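Local coordinates for Lmo2184 protein (Listeria monocytogenes serovar 1/2a, PDB 5JOQ), which probably serves as a heme-binding, membrane-anchored substrate-binding lipoprotein of an ABC transporter, one of the bacterial solute-binding protein 8 family, at residues T144-N147 with K148-S152. Numbering follows the deposited sequence.
Sequences TKLN and KDLTS
Lys-145 and Asp-149, one turn apart, form a salt bridge on the exposed flank of helix 140-161. Lys-145 NZ lies 2.7 Å from Asp-149 OD2. It meets that oxygen on the syn side, only 16° out of the carboxylate plane. Asp-149 OD1 stays 3.6 Å from Lys-145 NZ, so one oxygen takes the bond. The lysine reaches it by folding: its chain bends at chi2 (60°) and again at chi4 (48°), which curls the ammonium group forward along the helix.

Beneath this pair runs the i to i+4 ladder of an alpha helix. Lys-148 N, Asp-149 N, Leu-150 N and Thr-151 N donate in turn to the carbonyl oxygens of Thr-144, Lys-145, Leu-146 and Asn-147. The straightest of the four joins Leu-150 N to Leu-146 O at 3.0 Å.

As in other members of this bilobal binding-protein family, a long helix links the two lobes; here it is helix 140-161, which runs from the first lobe to strand 168-173 of the second along the outer side of the molecule. Its inner face rests partly on helix 123-136, in a region predicted to be coiled coil. Leu-146 and Leu-150 supply the apolar part of that face: Leu-146 CG approaches Leu-150 CD1 to 4.3 Å, and both side chains touch Ile-130 and Leu-274.

The polar groups beside them are tied to the neighbouring helix. Asn-147 OD1 sits 3.8 Å from Leu-150 CD1, the two side chains crossing at a slant, while ND2 of the same amide donates to Gln-127 O. Thr-151 OG1 hydrogen-bonds Gln-127 NE2, so Gln-127 engages two successive turns, through its backbone carbonyl at Asn-147 and its side-chain amide at Thr-151.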
ATOM      1  N   THR A 144      14.341 -25.563  23.213  1.00 13.19           N
ATOM      2  CA  THR A 144      14.638 -25.174  24.589  1.00 15.08           C
ATOM      3  C   THR A 144      15.619 -24.003  24.630  1.00 16.59           C
ATOM      4  O   THR A 144      15.430 -23.052  25.388  1.00 14.98           O
ATOM      5  CB  THR A 144      15.195 -26.397  25.332  1.00 14.93           C
ATOM      6  OG1 THR A 144      14.224 -27.442  25.288  1.00 16.23           O
ATOM      7  CG2 THR A 144      15.499 -26.104  26.791  1.00 16.70           C
ATOM      8  N   LYS A 145      16.700 -24.095  23.859  1.00 14.88           N
ATOM      9  CA  LYS A 145      17.654 -23.001  23.736  1.00 16.82           C
ATOM     10  C   LYS A 145      16.978 -21.720  23.211  1.00 17.77           C
ATOM     11  O   LYS A 145      17.201 -20.614  23.723  1.00 17.56           O
ATOM     12  CB  LYS A 145      18.776 -23.451  22.799  1.00 19.80           C
ATOM     13  CG  LYS A 145      19.744 -22.336  22.402  1.00 29.65           C
ATOM     14  CD  LYS A 145      20.427 -21.735  23.629  1.00 40.88           C
ATOM     15  CE  LYS A 145      21.631 -20.850  23.242  1.00 48.78           C
ATOM     16  NZ  LYS A 145      21.293 -19.891  22.146  1.00 47.70           N
ATOM     17  N   LEU A 146      16.176 -21.841  22.164  1.00 15.44           N
ATOM     18  CA  LEU A 146      15.537 -20.644  21.618  1.00 15.50           C
ATOM     19  C   LEU A 146      14.623 -20.005  22.653  1.00 14.70           C
ATOM     20  O   LEU A 146      14.643 -18.777  22.849  1.00 16.25           O
ATOM     21  CB  LEU A 146      14.744 -20.998  20.353  1.00 15.90           C
ATOM     22  CG  LEU A 146      13.913 -19.905  19.664  1.00 17.97           C
ATOM     23  CD1 LEU A 146      14.807 -18.733  19.278  1.00 18.94           C
ATOM     24  CD2 LEU A 146      13.210 -20.516  18.406  1.00 15.88           C
ATOM     25  N   ASN A 147      13.832 -20.823  23.347  1.00 14.51           N
ATOM     26  CA  ASN A 147      12.929 -20.280  24.358  1.00 11.48           C
ATOM     27  C   ASN A 147      13.688 -19.672  25.528  1.00 12.68           C
ATOM     28  O   ASN A 147      13.239 -18.682  26.109  1.00 15.37           O
ATOM     29  CB  ASN A 147      11.963 -21.375  24.825  1.00 10.84           C
ATOM     30  CG  ASN A 147      10.694 -21.398  23.970  1.00 13.70           C
ATOM     31  OD1 ASN A 147      10.350 -20.384  23.378  1.00 12.82           O
ATOM     32  ND2 ASN A 147       9.994 -22.541  23.914  1.00 11.32           N
ATOM     33  N   LYS A 148      14.816 -20.273  25.914  1.00 12.62           N
ATOM     34  CA  LYS A 148      15.644 -19.700  26.978  1.00 14.15           C
ATOM     35  C   LYS A 148      16.074 -18.281  26.618  1.00 15.92           C
ATOM     36  O   LYS A 148      16.031 -17.370  27.448  1.00 16.24           O
ATOM     37  CB  LYS A 148      16.875 -20.573  27.185  1.00 16.36           C
ATOM     38  CG  LYS A 148      17.734 -20.169  28.338  1.00 25.09           C
ATOM     39  CD  LYS A 148      18.952 -21.085  28.433  1.00 34.36           C
ATOM     40  CE  LYS A 148      19.977 -20.547  29.440  1.00 40.17           C
ATOM     41  NZ  LYS A 148      21.187 -21.420  29.452  1.00 46.69           N
ATOM     42  N   ASP A 149      16.533 -18.097  25.377  1.00 17.05           N
ATOM     43  CA  ASP A 149      16.984 -16.787  24.907  1.00 20.42           C
ATOM     44  C   ASP A 149      15.845 -15.775  24.927  1.00 19.15           C
ATOM     45  O   ASP A 149      16.010 -14.651  25.401  1.00 17.96           O
ATOM     46  CB  ASP A 149      17.557 -16.908  23.491  1.00 19.82           C
ATOM     47  CG  ASP A 149      18.916 -17.615  23.459  1.00 34.83           C
ATOM     48  OD1 ASP A 149      19.555 -17.761  24.535  1.00 38.73           O
ATOM     49  OD2 ASP A 149      19.348 -18.024  22.351  1.00 39.28           O
ATOM     50  N   LEU A 150      14.698 -16.146  24.355  1.00 14.03           N
ATOM     51  CA  LEU A 150      13.526 -15.280  24.373  1.00 16.72           C
ATOM     52  C   LEU A 150      13.146 -14.892  25.793  1.00 15.21           C
ATOM     53  O   LEU A 150      12.917 -13.715  26.089  1.00 16.62           O
ATOM     54  CB  LEU A 150      12.343 -15.983  23.695  1.00 15.57           C
ATOM     55  CG  LEU A 150      12.465 -16.185  22.176  1.00 13.93           C
ATOM     56  CD1 LEU A 150      11.332 -17.124  21.635  1.00 14.11           C
ATOM     57  CD2 LEU A 150      12.448 -14.851  21.448  1.00 15.43           C
ATOM     58  N   THR A 151      13.021 -15.884  26.673  1.00 14.44           N
ATOM     59  CA  THR A 151      12.610 -15.608  28.043  1.00 14.10           C
ATOM     60  C   THR A 151      13.598 -14.693  28.747  1.00 17.40           C
ATOM     61  O   THR A 151      13.198 -13.841  29.544  1.00 17.36           O
ATOM     62  CB  THR A 151      12.466 -16.923  28.801  1.00 15.06           C
ATOM     63  OG1 THR A 151      11.325 -17.613  28.275  1.00 17.94           O
ATOM     64  CG2 THR A 151      12.338 -16.683  30.320  1.00 15.87           C
ATOM     65  N   SER A 152      14.895 -14.873  28.493  1.00 14.26           N
ATOM     66  CA  SER A 152      15.874 -13.969  29.089  1.00 18.61           C
ATOM     67  C   SER A 152      15.630 -12.525  28.648  1.00 21.73           C
ATOM     68  O   SER A 152      15.701 -11.593  29.464  1.00 19.21           O
ATOM     69  CB  SER A 152      17.291 -14.435  28.737  1.00 21.70           C
ATOM     70  OG  SER A 152      18.239 -13.480  29.154  1.00 29.48           O
TER